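Local coordinates for protein putative succinylglutamate desuccinylase / aspartoacylase (Shewanella amazonensis, PDB 3FMC) that probably acts as a zinc-dependent hydrolase of the succinylglutamate desuccinylase/aspartoacylase family, at residues C[57-62]-C[260-265]; C[67-72]-C[268-273]; C[333-338]-C[356-361]. One frame throughout, in Å; residues are numbered along the deposited sequence. Where two conformers were deposited one is given.

Contact 1. Residues C[57-62]-C[260-265]; sequences MKLLEH and GILAYL
L60 and L262 are the residues whose CA atoms are nearest, 8.5 Å apart, where the last turn of helix 48-60 passes helix 251-267. At this separation no hydrogen bond spans the gap, and the contact is made by three leucines. L262 points toward helix 48-60 and touches L59 and L60, one with each methyl. L262 CD1 lies 3.7 Å from L59 CD1 and 4.0 Å from L59 CB, the two side chains crossing at a slant. L262 CD2 meets L60 CD2 at 3.9 Å, and here the side chains run past each other in opposite directions. The two helices belong to the catalytic domain, whose relatives have the zinc-carboxypeptidase type of alpha/beta fold, with helices packed against a mixed sheet. With CG anti to the carbonyl carbon and beside the backbone N (chi1 -78°), the fork of L262 comes up to L59 and L60. L56, one turn earlier on helix 48-60, also packs on L262, and so does Y63 in the loop that follows. At the end of this helix, away from L262, Y326 of the second subunit packs on M57 and K58 and hydrogen-bonds to E61 OE2.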
HETATM    1  N   MSE C  57     -30.632  13.645   8.484  1.00 15.96           N
HETATM    2  CA  MSE C  57     -30.722  15.046   8.846  1.00 15.36           C
HETATM    3  C   MSE C  57     -31.789  15.780   8.015  1.00 15.67           C
HETATM    4  O   MSE C  57     -32.515  16.627   8.553  1.00 18.12           O
HETATM    5  CB  MSE C  57     -29.357  15.724   8.728  1.00 17.45           C
HETATM    6  CG  MSE C  57     -28.424  15.222   9.774  1.00 12.03           C
HETATM    7 SE   MSE C  57     -26.702  16.193   9.848  0.75 16.89          SE
HETATM    8  CE  MSE C  57     -26.115  16.071   8.067  1.00 19.60           C
ATOM      9  N   LYS C  58     -31.886  15.482   6.734  1.00 17.22           N
ATOM     10  CA  LYS C  58     -32.903  16.112   5.878  1.00 18.23           C
ATOM     11  C   LYS C  58     -34.319  15.800   6.386  1.00 21.24           C
ATOM     12  O   LYS C  58     -35.209  16.675   6.363  1.00 18.97           O
ATOM     13  CB  LYS C  58     -32.806  15.639   4.431  1.00 20.34           C
ATOM     14  CG  LYS C  58     -31.519  15.964   3.729  1.00 23.00           C
ATOM     15  CD  LYS C  58     -31.197  17.415   3.665  1.00 29.13           C
ATOM     16  CE  LYS C  58     -31.859  18.153   2.575  1.00 38.68           C
ATOM     17  NZ  LYS C  58     -31.157  19.495   2.519  1.00 41.65           N
ATOM     18  N   LEU C  59     -34.521  14.550   6.811  1.00 20.12           N
ATOM     19  CA  LEU C  59     -35.821  14.122   7.384  1.00 20.62           C
ATOM     20  C   LEU C  59     -36.087  14.762   8.744  1.00 21.16           C
ATOM     21  O   LEU C  59     -37.187  15.239   9.010  1.00 20.65           O
ATOM     22  CB  LEU C  59     -35.856  12.596   7.520  1.00 19.45           C
ATOM     23  CG  LEU C  59     -36.054  11.795   6.248  1.00 23.76           C
ATOM     24  CD1 LEU C  59     -35.769  10.319   6.459  1.00 19.43           C
ATOM     25  CD2 LEU C  59     -37.434  12.022   5.722  1.00 31.06           C
ATOM     26  N   LEU C  60     -35.068  14.783   9.602  1.00 19.07           N
ATOM     27  CA  LEU C  60     -35.182  15.297  10.957  1.00 19.44           C
ATOM     28  C   LEU C  60     -35.592  16.751  10.974  1.00 24.87           C
ATOM     29  O   LEU C  60     -36.236  17.201  11.915  1.00 23.82           O
ATOM     30  CB  LEU C  60     -33.922  15.109  11.750  1.00 18.87           C
ATOM     31  CG  LEU C  60     -33.725  13.696  12.295  1.00 16.45           C
ATOM     32  CD1 LEU C  60     -32.265  13.603  12.808  1.00 15.54           C
ATOM     33  CD2 LEU C  60     -34.751  13.328  13.386  1.00 19.57           C
ATOM     34  N   GLU C  61     -35.228  17.480   9.937  1.00 25.43           N
ATOM     35  CA  GLU C  61     -35.610  18.878   9.873  1.00 30.49           C
ATOM     36  C   GLU C  61     -37.115  19.086   9.949  1.00 28.39           C
ATOM     37  O   GLU C  61     -37.531  20.164  10.345  1.00 28.37           O
ATOM     38  CB  GLU C  61     -35.001  19.541   8.640  1.00 30.47           C
ATOM     39  CG  GLU C  61     -33.515  19.763   8.887  1.00 40.32           C
ATOM     40  CD  GLU C  61     -32.759  20.123   7.655  1.00 47.14           C
ATOM     41  OE1 GLU C  61     -33.393  20.307   6.574  1.00 46.59           O
ATOM     42  OE2 GLU C  61     -31.523  20.213   7.792  1.00 46.34           O
ATOM     43  N   HIS C  62     -37.897  18.045   9.644  1.00 29.53           N
ATOM     44  CA  HIS C  62     -39.366  18.062   9.642  1.00 30.90           C
ATOM     45  C   HIS C  62     -40.066  17.287  10.766  1.00 29.55           C
ATOM     46  O   HIS C  62     -41.278  17.038  10.690  1.00 31.37           O
ATOM     47  CB  HIS C  62     -39.875  17.459   8.340  1.00 32.68           C
ATOM     48  CG  HIS C  62     -39.211  18.016   7.132  1.00 45.11           C
ATOM     49  ND1 HIS C  62     -39.181  19.368   6.864  1.00 58.53           N
ATOM     50  CD2 HIS C  62     -38.545  17.413   6.121  1.00 53.11           C
ATOM     51  CE1 HIS C  62     -38.514  19.574   5.743  1.00 58.59           C
ATOM     52  NE2 HIS C  62     -38.124  18.405   5.269  1.00 59.26           N
ATOM     53  N   GLY C 260     -35.778   3.676   8.613  1.00 14.54           N
ATOM     54  CA  GLY C 260     -35.725   2.683   9.682  1.00 15.42           C
ATOM     55  C   GLY C 260     -35.219   3.248  10.993  1.00 15.85           C
ATOM     56  O   GLY C 260     -35.747   2.963  12.045  1.00 17.59           O
ATOM     57  N   ILE C 261     -34.145   4.034  10.935  1.00 17.27           N
ATOM     58  CA  ILE C 261     -33.609   4.692  12.119  1.00 14.51           C
ATOM     59  C   ILE C 261     -34.718   5.548  12.740  1.00 15.33           C
ATOM     60  O   ILE C 261     -34.915   5.520  13.948  1.00 15.04           O
ATOM     61  CB  ILE C 261     -32.393   5.552  11.768  1.00 18.32           C
ATOM     62  CG1 ILE C 261     -31.222   4.636  11.338  1.00 17.46           C
ATOM     63  CG2 ILE C 261     -31.988   6.433  12.967  1.00 17.49           C
ATOM     64  CD1 ILE C 261     -29.971   5.347  10.831  1.00 16.20           C
ATOM     65  N   LEU C 262     -35.447   6.277  11.922  1.00 16.69           N
ATOM     66  CA  LEU C 262     -36.571   7.091  12.457  1.00 16.87           C
ATOM     67  C   LEU C 262     -37.593   6.250  13.207  1.00 16.00           C
ATOM     68  O   LEU C 262     -38.117   6.698  14.239  1.00 18.07           O
ATOM     69  CB  LEU C 262     -37.242   7.897  11.362  1.00 16.80           C
ATOM     70  CG  LEU C 262     -36.631   9.181  10.821  1.00 28.55           C
ATOM     71  CD1 LEU C 262     -37.513   9.633   9.624  1.00 24.12           C
ATOM     72  CD2 LEU C 262     -36.580  10.230  11.908  1.00 26.00           C
ATOM     73  N   ALA C 263     -37.922   5.061  12.697  1.00 16.10           N
ATOM     74  CA  ALA C 263     -38.857   4.167  13.430  1.00 15.70           C
ATOM     75  C   ALA C 263     -38.323   3.861  14.852  1.00 16.45           C
ATOM     76  O   ALA C 263     -39.080   3.836  15.829  1.00 18.08           O
ATOM     77  CB  ALA C 263     -39.120   2.872  12.647  1.00 16.30           C
ATOM     78  N   TYR C 264     -37.004   3.593  14.992  1.00 16.32           N
ATOM     79  CA  TYR C 264     -36.409   3.345  16.279  1.00 15.64           C
ATOM     80  C   TYR C 264     -36.503   4.591  17.157  1.00 13.52           C
ATOM     81  O   TYR C 264     -36.834   4.508  18.319  1.00 15.36           O
ATOM     82  CB  TYR C 264     -34.935   2.879  16.160  1.00 15.37           C
ATOM     83  CG  TYR C 264     -34.328   2.526  17.484  1.00 15.84           C
ATOM     84  CD1 TYR C 264     -34.708   1.388  18.162  1.00 14.27           C
ATOM     85  CD2 TYR C 264     -33.346   3.333  18.068  1.00 18.49           C
ATOM     86  CE1 TYR C 264     -34.190   1.071  19.381  1.00 16.78           C
ATOM     87  CE2 TYR C 264     -32.810   3.007  19.297  1.00 16.07           C
ATOM     88  CZ  TYR C 264     -33.212   1.865  19.944  1.00 14.48           C
ATOM     89  OH  TYR C 264     -32.693   1.505  21.179  1.00 17.69           O
ATOM     90  N   LEU C 265     -36.207   5.743  16.571  1.00 15.42           N
ATOM     91  CA  LEU C 265     -36.258   7.017  17.319  1.00 15.45           C
ATOM     92  C   LEU C 265     -37.697   7.317  17.808  1.00 17.42           C
ATOM     93  O   LEU C 265     -37.872   7.797  18.919  1.00 17.54           O
ATOM     94  CB  LEU C 265     -35.717   8.135  16.430  1.00 16.59           C
ATOM     95  CG  LEU C 265     -34.239   8.029  16.013  1.00 16.90           C
ATOM     96  CD1 LEU C 265     -33.769   9.293  15.292  1.00 20.56           C
ATOM     97  CD2 LEU C 265     -33.381   7.692  17.204  1.00 17.11           C
TER

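Contact 2. Residues C[67-72]-C[268-273]; sequences GDISLV and RGVIAE
G67 and V270 are joined by a single backbone hydrogen bond, from G67 N to V270 O at 3.1 Å. It is moderately bent, with 151° at the hydrogen. The CA atoms of G67 and V270 are 4.8 Å apart. G67 O is buried by the contact and has no partner in the model.

Beside this bond lies an apolar pair. V270 CG1 lies 3.8 Å from I69 CG1 and from I69 CD1, the two carbons of the isoleucine's longer branch, and the two side chains meet at a slant. On V270 it is the methyl anti to the backbone N (chi1 171°) that is turned to the isoleucine.

V270 follows directly on the end of helix 251-267, where G269, with positive phi, is the first residue to leave helical geometry, in a Schellman motif. Farther along, E273 holds the loop at two points, through its O to S266 OG and through OE1 to E64 N. On the other segment the side chain of D68 starts away from the contact and binds R26 by a salt bridge and G29 N by a hydrogen bond.

Strand 69-72 runs between strand 19-27, antiparallel to it, and strand 36-40, parallel to it. Both apolar partners rest on this framework: V270 leans on V36 and on P34 in the loop before strand 36-40, and I69 is packed by I38 of that strand and by L60 of helix 48-60.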
ATOM      1  N   GLY C  67     -35.691  14.699  22.167  1.00 21.03           N
ATOM      2  CA  GLY C  67     -34.370  14.476  22.703  1.00 19.31           C
ATOM      3  C   GLY C  67     -33.299  14.973  21.742  1.00 19.68           C
ATOM      4  O   GLY C  67     -33.554  15.163  20.540  1.00 22.03           O
ATOM      5  N   ASP C  68     -32.119  15.211  22.276  1.00 17.71           N
ATOM      6  CA  ASP C  68     -30.995  15.714  21.468  1.00 18.11           C
ATOM      7  C   ASP C  68     -30.488  14.611  20.539  1.00 17.93           C
ATOM      8  O   ASP C  68     -30.487  13.422  20.922  1.00 16.63           O
ATOM      9  CB  ASP C  68     -29.808  16.116  22.328  1.00 18.75           C
ATOM     10  CG  ASP C  68     -30.068  17.294  23.198  1.00 25.75           C
ATOM     11  OD1 ASP C  68     -31.011  18.044  22.925  1.00 25.79           O
ATOM     12  OD2 ASP C  68     -29.327  17.438  24.187  1.00 34.69           O
ATOM     13  N   ILE C  69     -30.081  15.008  19.336  1.00 17.69           N
ATOM     14  CA  ILE C  69     -29.440  14.077  18.380  1.00 18.18           C
ATOM     15  C   ILE C  69     -28.156  14.740  17.860  1.00 18.96           C
ATOM     16  O   ILE C  69     -28.227  15.857  17.365  1.00 15.78           O
ATOM     17  CB  ILE C  69     -30.322  13.748  17.172  1.00 17.12           C
ATOM     18  CG1 ILE C  69     -31.669  13.140  17.600  1.00 19.39           C
ATOM     19  CG2 ILE C  69     -29.556  12.772  16.185  1.00 17.63           C
ATOM     20  CD1 ILE C  69     -32.642  12.848  16.424  1.00 21.94           C
ATOM     21  N   SER C  70     -27.010  14.069  18.029  1.00 17.87           N
ATOM     22  CA  SER C  70     -25.689  14.527  17.509  1.00 16.84           C
ATOM     23  C   SER C  70     -25.249  13.562  16.436  1.00 14.11           C
ATOM     24  O   SER C  70     -25.383  12.355  16.619  1.00 14.47           O
ATOM     25  CB  SER C  70     -24.653  14.571  18.591  1.00 22.04           C
ATOM     26  OG  SER C  70     -24.969  15.637  19.463  1.00 25.45           O
ATOM     27  N   LEU C  71     -24.797  14.082  15.302  1.00 15.10           N
ATOM     28  CA  LEU C  71     -24.396  13.233  14.187  1.00 12.87           C
ATOM     29  C   LEU C  71     -22.996  13.627  13.731  1.00 14.69           C
ATOM     30  O   LEU C  71     -22.680  14.813  13.562  1.00 14.25           O
ATOM     31  CB  LEU C  71     -25.384  13.264  13.012  1.00 13.90           C
ATOM     32  CG  LEU C  71     -26.890  13.134  13.357  1.00 15.17           C
ATOM     33  CD1 LEU C  71     -27.552  14.567  13.642  1.00 18.55           C
ATOM     34  CD2 LEU C  71     -27.567  12.365  12.252  1.00 12.84           C
ATOM     35  N   VAL C  72     -22.184  12.591  13.541  1.00 14.06           N
ATOM     36  CA  VAL C  72     -20.762  12.734  13.191  1.00 14.80           C
ATOM     37  C   VAL C  72     -20.453  11.930  11.913  1.00 12.64           C
ATOM     38  O   VAL C  72     -20.043  10.784  11.983  1.00 13.10           O
ATOM     39  CB  VAL C  72     -19.835  12.327  14.369  1.00 14.47           C
ATOM     40  CG1 VAL C  72     -18.320  12.650  14.052  1.00 14.28           C
ATOM     41  CG2 VAL C  72     -20.247  13.010  15.689  1.00 13.83           C
ATOM     42  N   ARG C 268     -38.366   5.019  20.757  1.00 17.20           N
ATOM     43  CA  ARG C 268     -37.695   5.466  21.972  1.00 16.35           C
ATOM     44  C   ARG C 268     -38.092   6.855  22.453  1.00 14.14           C
ATOM     45  O   ARG C 268     -37.582   7.332  23.457  1.00 15.52           O
ATOM     46  CB  ARG C 268     -36.176   5.429  21.758  1.00 14.76           C
ATOM     47  CG  ARG C 268     -35.609   4.025  21.461  1.00 13.40           C
ATOM     48  CD  ARG C 268     -35.810   3.124  22.620  1.00 16.84           C
ATOM     49  NE  ARG C 268     -35.363   3.757  23.855  1.00 17.11           N
ATOM     50  CZ  ARG C 268     -34.115   3.704  24.311  1.00 24.23           C
ATOM     51  NH1 ARG C 268     -33.181   3.022  23.663  1.00 21.41           N
ATOM     52  NH2 ARG C 268     -33.815   4.298  25.442  1.00 23.14           N
ATOM     53  N   GLY C 269     -39.005   7.494  21.753  1.00 15.94           N
ATOM     54  CA  GLY C 269     -39.486   8.806  22.148  1.00 17.69           C
ATOM     55  C   GLY C 269     -38.530   9.941  21.972  1.00 18.91           C
ATOM     56  O   GLY C 269     -38.627  10.951  22.677  1.00 18.11           O
ATOM     57  N   VAL C 270     -37.628   9.789  21.005  1.00 18.61           N
ATOM     58  CA  VAL C 270     -36.664  10.831  20.651  1.00 16.32           C
ATOM     59  C   VAL C 270     -37.349  11.859  19.776  1.00 14.19           C
ATOM     60  O   VAL C 270     -37.039  13.035  19.875  1.00 15.96           O
ATOM     61  CB  VAL C 270     -35.444  10.218  19.907  1.00 14.51           C
ATOM     62  CG1 VAL C 270     -34.545  11.377  19.326  1.00 18.03           C
ATOM     63  CG2 VAL C 270     -34.686   9.268  20.839  1.00 16.27           C
ATOM     64  N   ILE C 271     -38.278  11.412  18.926  1.00 15.56           N
ATOM     65  CA  ILE C 271     -39.108  12.256  18.097  1.00 16.90           C
ATOM     66  C   ILE C 271     -40.588  12.048  18.575  1.00 19.26           C
ATOM     67  O   ILE C 271     -40.919  10.981  19.082  1.00 17.97           O
ATOM     68  CB  ILE C 271     -38.916  11.999  16.573  1.00 19.94           C
ATOM     69  CG1 ILE C 271     -39.281  10.572  16.185  1.00 20.57           C
ATOM     70  CG2 ILE C 271     -37.460  12.294  16.191  1.00 16.95           C
ATOM     71  CD1 ILE C 271     -39.183  10.251  14.661  1.00 18.55           C
ATOM     72  N   ALA C 272     -41.412  13.086  18.466  1.00 18.53           N
ATOM     73  CA  ALA C 272     -42.832  13.035  18.923  1.00 18.16           C
ATOM     74  C   ALA C 272     -43.706  12.209  17.997  1.00 15.57           C
ATOM     75  O   ALA C 272     -44.618  11.484  18.442  1.00 19.32           O
ATOM     76  CB  ALA C 272     -43.393  14.469  19.031  1.00 17.34           C
ATOM     77  N   GLU C 273     -43.400  12.264  16.716  1.00 17.68           N
ATOM     78  CA  GLU C 273     -44.190  11.606  15.706  1.00 19.56           C
ATOM     79  C   GLU C 273     -44.179  10.089  15.766  1.00 20.81           C
ATOM     80  O   GLU C 273     -43.208   9.487  16.211  1.00 18.68           O
ATOM     81  CB  GLU C 273     -43.720  12.008  14.304  1.00 20.14           C
ATOM     82  CG  GLU C 273     -44.038  13.412  13.882  1.00 24.95           C
ATOM     83  CD  GLU C 273     -43.112  14.482  14.419  1.00 22.54           C
ATOM     84  OE1 GLU C 273     -42.161  14.222  15.208  1.00 20.87           O
ATOM     85  OE2 GLU C 273     -43.363  15.630  14.019  1.00 24.30           O
TER

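Contact 3. Residues C[333-338]-C[356-361]; sequences TVLRLP and TELYKV
V361 and L337 meet tip to tip, their CA atoms 8.9 Å apart. From V361 CB, which lies 3.9 Å from L337 CD1, the valine forks into two methyls that both reach the leucine. V361 CG1, anti to the backbone N (chi1 -178°), comes to 3.3 Å from L337 CD1, tighter than usual for two carbons. V361 CG2 is near both methyls, 3.5 Å from L337 CD1 and 3.9 Å from L337 CD2. L337 was deposited in two conformers, so the exact fit of this pair, and its short approach above all, is doubtful.

A second pair is less close: L335 CD1 and L358 CD1 touch at 4.0 Å, their side chains crossing at about a right angle. The L335 CA and L358 CA atoms are 10.4 Å apart, and no hydrogen bond joins the backbones; the short segments 335-337 and 358-361 run 22° apart. This is consistent with two layers packed face to face, as in a beta sandwich. L358 and Y359 form a classic beta bulge opposite F293, and both side chains start toward segment 333-338.

Strand 332-336 is, within this chain, an outermost strand of a four-stranded antiparallel sheet, next to strand 316-321, whereas strand 357-363 runs between strands 290-294 and 341-346; W146 of the third subunit packs on both L337 and V361.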
ATOM      1  N   THR C 333     -13.549 -25.718 -10.133  1.00 18.05           N
ATOM      2  CA  THR C 333     -14.219 -26.499  -9.085  1.00 19.70           C
ATOM      3  C   THR C 333     -15.267 -25.653  -8.369  1.00 18.69           C
ATOM      4  O   THR C 333     -15.264 -24.425  -8.469  1.00 19.98           O
ATOM      5  CB  THR C 333     -13.181 -27.096  -8.112  1.00 23.25           C
ATOM      6  OG1 THR C 333     -12.401 -26.066  -7.517  1.00 21.34           O
ATOM      7  CG2 THR C 333     -12.193 -28.005  -8.899  1.00 25.41           C
ATOM      8  N   VAL C 334     -16.159 -26.312  -7.649  1.00 20.64           N
ATOM      9  CA  VAL C 334     -17.227 -25.617  -6.906  1.00 21.05           C
ATOM     10  C   VAL C 334     -16.914 -25.772  -5.441  1.00 21.40           C
ATOM     11  O   VAL C 334     -16.616 -26.865  -4.984  1.00 23.81           O
ATOM     12  CB  VAL C 334     -18.615 -26.224  -7.175  1.00 23.02           C
ATOM     13  CG1 VAL C 334     -19.670 -25.512  -6.386  1.00 23.96           C
ATOM     14  CG2 VAL C 334     -18.919 -26.136  -8.642  1.00 24.56           C
ATOM     15  N   LEU C 335     -16.893 -24.658  -4.711  1.00 19.91           N
ATOM     16  CA  LEU C 335     -16.725 -24.703  -3.274  1.00 18.51           C
ATOM     17  C   LEU C 335     -18.137 -24.534  -2.703  1.00 20.18           C
ATOM     18  O   LEU C 335     -18.940 -23.735  -3.210  1.00 20.62           O
ATOM     19  CB  LEU C 335     -15.826 -23.590  -2.766  1.00 17.32           C
ATOM     20  CG  LEU C 335     -14.463 -23.427  -3.435  1.00 18.82           C
ATOM     21  CD1 LEU C 335     -13.683 -22.370  -2.701  1.00 20.45           C
ATOM     22  CD2 LEU C 335     -13.710 -24.752  -3.463  1.00 20.32           C
ATOM     23  N   ARG C 336     -18.405 -25.267  -1.627  1.00 21.20           N
ATOM     24  CA  ARG C 336     -19.705 -25.275  -0.977  1.00 24.89           C
ATOM     25  C   ARG C 336     -19.630 -24.966   0.497  1.00 23.79           C
ATOM     26  O   ARG C 336     -18.620 -25.195   1.134  1.00 23.63           O
ATOM     27  CB  ARG C 336     -20.356 -26.646  -1.138  1.00 22.17           C
ATOM     28  CG  ARG C 336     -20.558 -27.049  -2.573  1.00 28.71           C
ATOM     29  CD  ARG C 336     -20.893 -28.535  -2.721  1.00 33.55           C
ATOM     30  NE  ARG C 336     -20.776 -28.916  -4.132  1.00 41.44           N
ATOM     31  CZ  ARG C 336     -21.669 -28.596  -5.057  1.00 38.29           C
ATOM     32  NH1 ARG C 336     -22.740 -27.895  -4.746  1.00 41.29           N
ATOM     33  NH2 ARG C 336     -21.481 -28.956  -6.315  1.00 45.29           N
ATOM     34  N   LEU C 337     -20.678 -24.345   1.035  0.50 26.93           N
ATOM     35  CA  LEU C 337     -20.690 -24.061   2.476  0.50 27.38           C
ATOM     36  C   LEU C 337     -20.883 -25.366   3.230  0.50 28.05           C
ATOM     37  O   LEU C 337     -21.599 -26.259   2.774  0.50 28.48           O
ATOM     38  CB  LEU C 337     -21.773 -23.089   2.938  0.50 26.85           C
ATOM     39  CG  LEU C 337     -21.579 -21.574   2.843  0.50 25.07           C
ATOM     40  CD1 LEU C 337     -22.484 -21.000   3.917  0.50 25.96           C
ATOM     41  CD2 LEU C 337     -20.171 -21.096   3.085  0.50 12.54           C
ATOM     42  N   PRO C 338     -20.224 -25.476   4.374  1.00 25.26           N
ATOM     43  CA  PRO C 338     -20.279 -26.650   5.231  1.00 26.84           C
ATOM     44  C   PRO C 338     -21.591 -26.836   5.956  1.00 26.94           C
ATOM     45  O   PRO C 338     -21.913 -27.939   6.370  1.00 27.71           O
ATOM     46  CB  PRO C 338     -19.193 -26.371   6.268  1.00 27.30           C
ATOM     47  CG  PRO C 338     -18.350 -25.334   5.656  1.00 25.86           C
ATOM     48  CD  PRO C 338     -19.268 -24.500   4.897  1.00 26.54           C
ATOM     49  N   THR C 356      -7.725 -16.690   2.248  1.00 12.74           N
ATOM     50  CA  THR C 356      -8.402 -15.412   2.154  1.00 13.76           C
ATOM     51  C   THR C 356      -9.847 -15.612   2.596  1.00 13.55           C
ATOM     52  O   THR C 356     -10.457 -16.638   2.272  1.00 14.82           O
ATOM     53  CB  THR C 356      -8.337 -14.791   0.752  1.00 13.92           C
ATOM     54  OG1 THR C 356      -6.978 -14.723   0.337  1.00 13.35           O
ATOM     55  CG2 THR C 356      -8.955 -13.361   0.807  1.00 14.63           C
ATOM     56  N   GLU C 357     -10.382 -14.679   3.385  1.00 13.72           N
ATOM     57  CA  GLU C 357     -11.752 -14.845   3.882  1.00 14.47           C
ATOM     58  C   GLU C 357     -12.724 -14.591   2.732  1.00 14.90           C
ATOM     59  O   GLU C 357     -12.854 -13.473   2.234  1.00 13.37           O
ATOM     60  CB  GLU C 357     -12.020 -13.919   5.036  1.00 16.23           C
ATOM     61  CG  GLU C 357     -13.417 -14.086   5.683  1.00 17.54           C
ATOM     62  CD  GLU C 357     -13.750 -12.926   6.602  1.00 17.43           C
ATOM     63  OE1 GLU C 357     -13.198 -12.811   7.724  1.00 14.54           O
ATOM     64  OE2 GLU C 357     -14.586 -12.125   6.188  1.00 19.12           O
ATOM     65  N   LEU C 358     -13.399 -15.644   2.315  1.00 13.57           N
ATOM     66  CA  LEU C 358     -14.339 -15.568   1.191  1.00 14.43           C
ATOM     67  C   LEU C 358     -15.714 -15.036   1.589  1.00 13.10           C
ATOM     68  O   LEU C 358     -16.230 -14.155   0.917  1.00 11.42           O
ATOM     69  CB  LEU C 358     -14.494 -16.921   0.478  1.00 13.44           C
ATOM     70  CG  LEU C 358     -13.445 -17.323  -0.539  1.00 21.47           C
ATOM     71  CD1 LEU C 358     -13.652 -18.814  -0.903  1.00 19.25           C
ATOM     72  CD2 LEU C 358     -13.500 -16.411  -1.798  1.00 17.33           C
ATOM     73  N   TYR C 359     -16.295 -15.559   2.653  1.00 12.34           N
ATOM     74  CA  TYR C 359     -17.600 -15.120   3.121  1.00 13.93           C
ATOM     75  C   TYR C 359     -17.697 -15.135   4.621  1.00 14.22           C
ATOM     76  O   TYR C 359     -16.919 -15.809   5.269  1.00 10.64           O
ATOM     77  CB  TYR C 359     -18.702 -16.111   2.647  1.00 16.46           C
ATOM     78  CG  TYR C 359     -19.243 -16.004   1.214  1.00 15.24           C
ATOM     79  CD1 TYR C 359     -18.556 -16.548   0.138  1.00 12.18           C
ATOM     80  CD2 TYR C 359     -20.493 -15.445   0.958  1.00 16.37           C
ATOM     81  CE1 TYR C 359     -19.033 -16.491  -1.149  1.00 14.06           C
ATOM     82  CE2 TYR C 359     -21.009 -15.411  -0.311  1.00 16.61           C
ATOM     83  CZ  TYR C 359     -20.291 -15.939  -1.371  1.00 12.21           C
ATOM     84  OH  TYR C 359     -20.774 -15.893  -2.652  1.00 16.86           O
ATOM     85  N   LYS C 360     -18.615 -14.323   5.154  1.00 11.94           N
ATOM     86  CA  LYS C 360     -19.118 -14.475   6.521  1.00 11.35           C
ATOM     87  C   LYS C 360     -20.598 -14.924   6.375  1.00 12.21           C
ATOM     88  O   LYS C 360     -21.362 -14.370   5.563  1.00 12.49           O
ATOM     89  CB  LYS C 360     -18.950 -13.250   7.375  1.00 13.54           C
ATOM     90  CG  LYS C 360     -17.488 -12.972   7.724  1.00 14.82           C
ATOM     91  CD  LYS C 360     -17.451 -11.820   8.705  1.00 19.93           C
ATOM     92  CE  LYS C 360     -16.109 -11.405   8.998  1.00 25.12           C
ATOM     93  NZ  LYS C 360     -16.235 -10.434  10.117  1.00 28.00           N
ATOM     94  N   VAL C 361     -20.941 -15.957   7.138  1.00 15.82           N
ATOM     95  CA  VAL C 361     -22.220 -16.633   7.048  1.00 16.05           C
ATOM     96  C   VAL C 361     -22.901 -16.798   8.393  1.00 14.08           C
ATOM     97  O   VAL C 361     -22.302 -17.295   9.339  1.00 14.64           O
ATOM     98  CB  VAL C 361     -21.992 -18.059   6.430  1.00 12.76           C
ATOM     99  CG1 VAL C 361     -23.326 -18.812   6.265  1.00 11.78           C
ATOM    100  CG2 VAL C 361     -21.258 -17.933   5.109  1.00 15.09           C
TER

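In the fold
Contacts 1 and 2 form one neighbourhood, their centres 8 Å apart. Helix 48-60 leads into strand 69-72, and helix 251-267 into the loop at 268-273, so both contacts tie together the same two parts of the chain. L265 O probably accepts a hydrogen bond from V270 N. Contact 3 is remote, about 38 Å from contact 1 and 41 Å from contact 2 between centres, and on the opposite side of the chain's centre from contact 2; a residue of the third subunit lies beside it. All three are largely buried. Helix against helix and layer against layer meet through aliphatic carbons alone; contact 2, where strand meets loop, adds a backbone hydrogen bond.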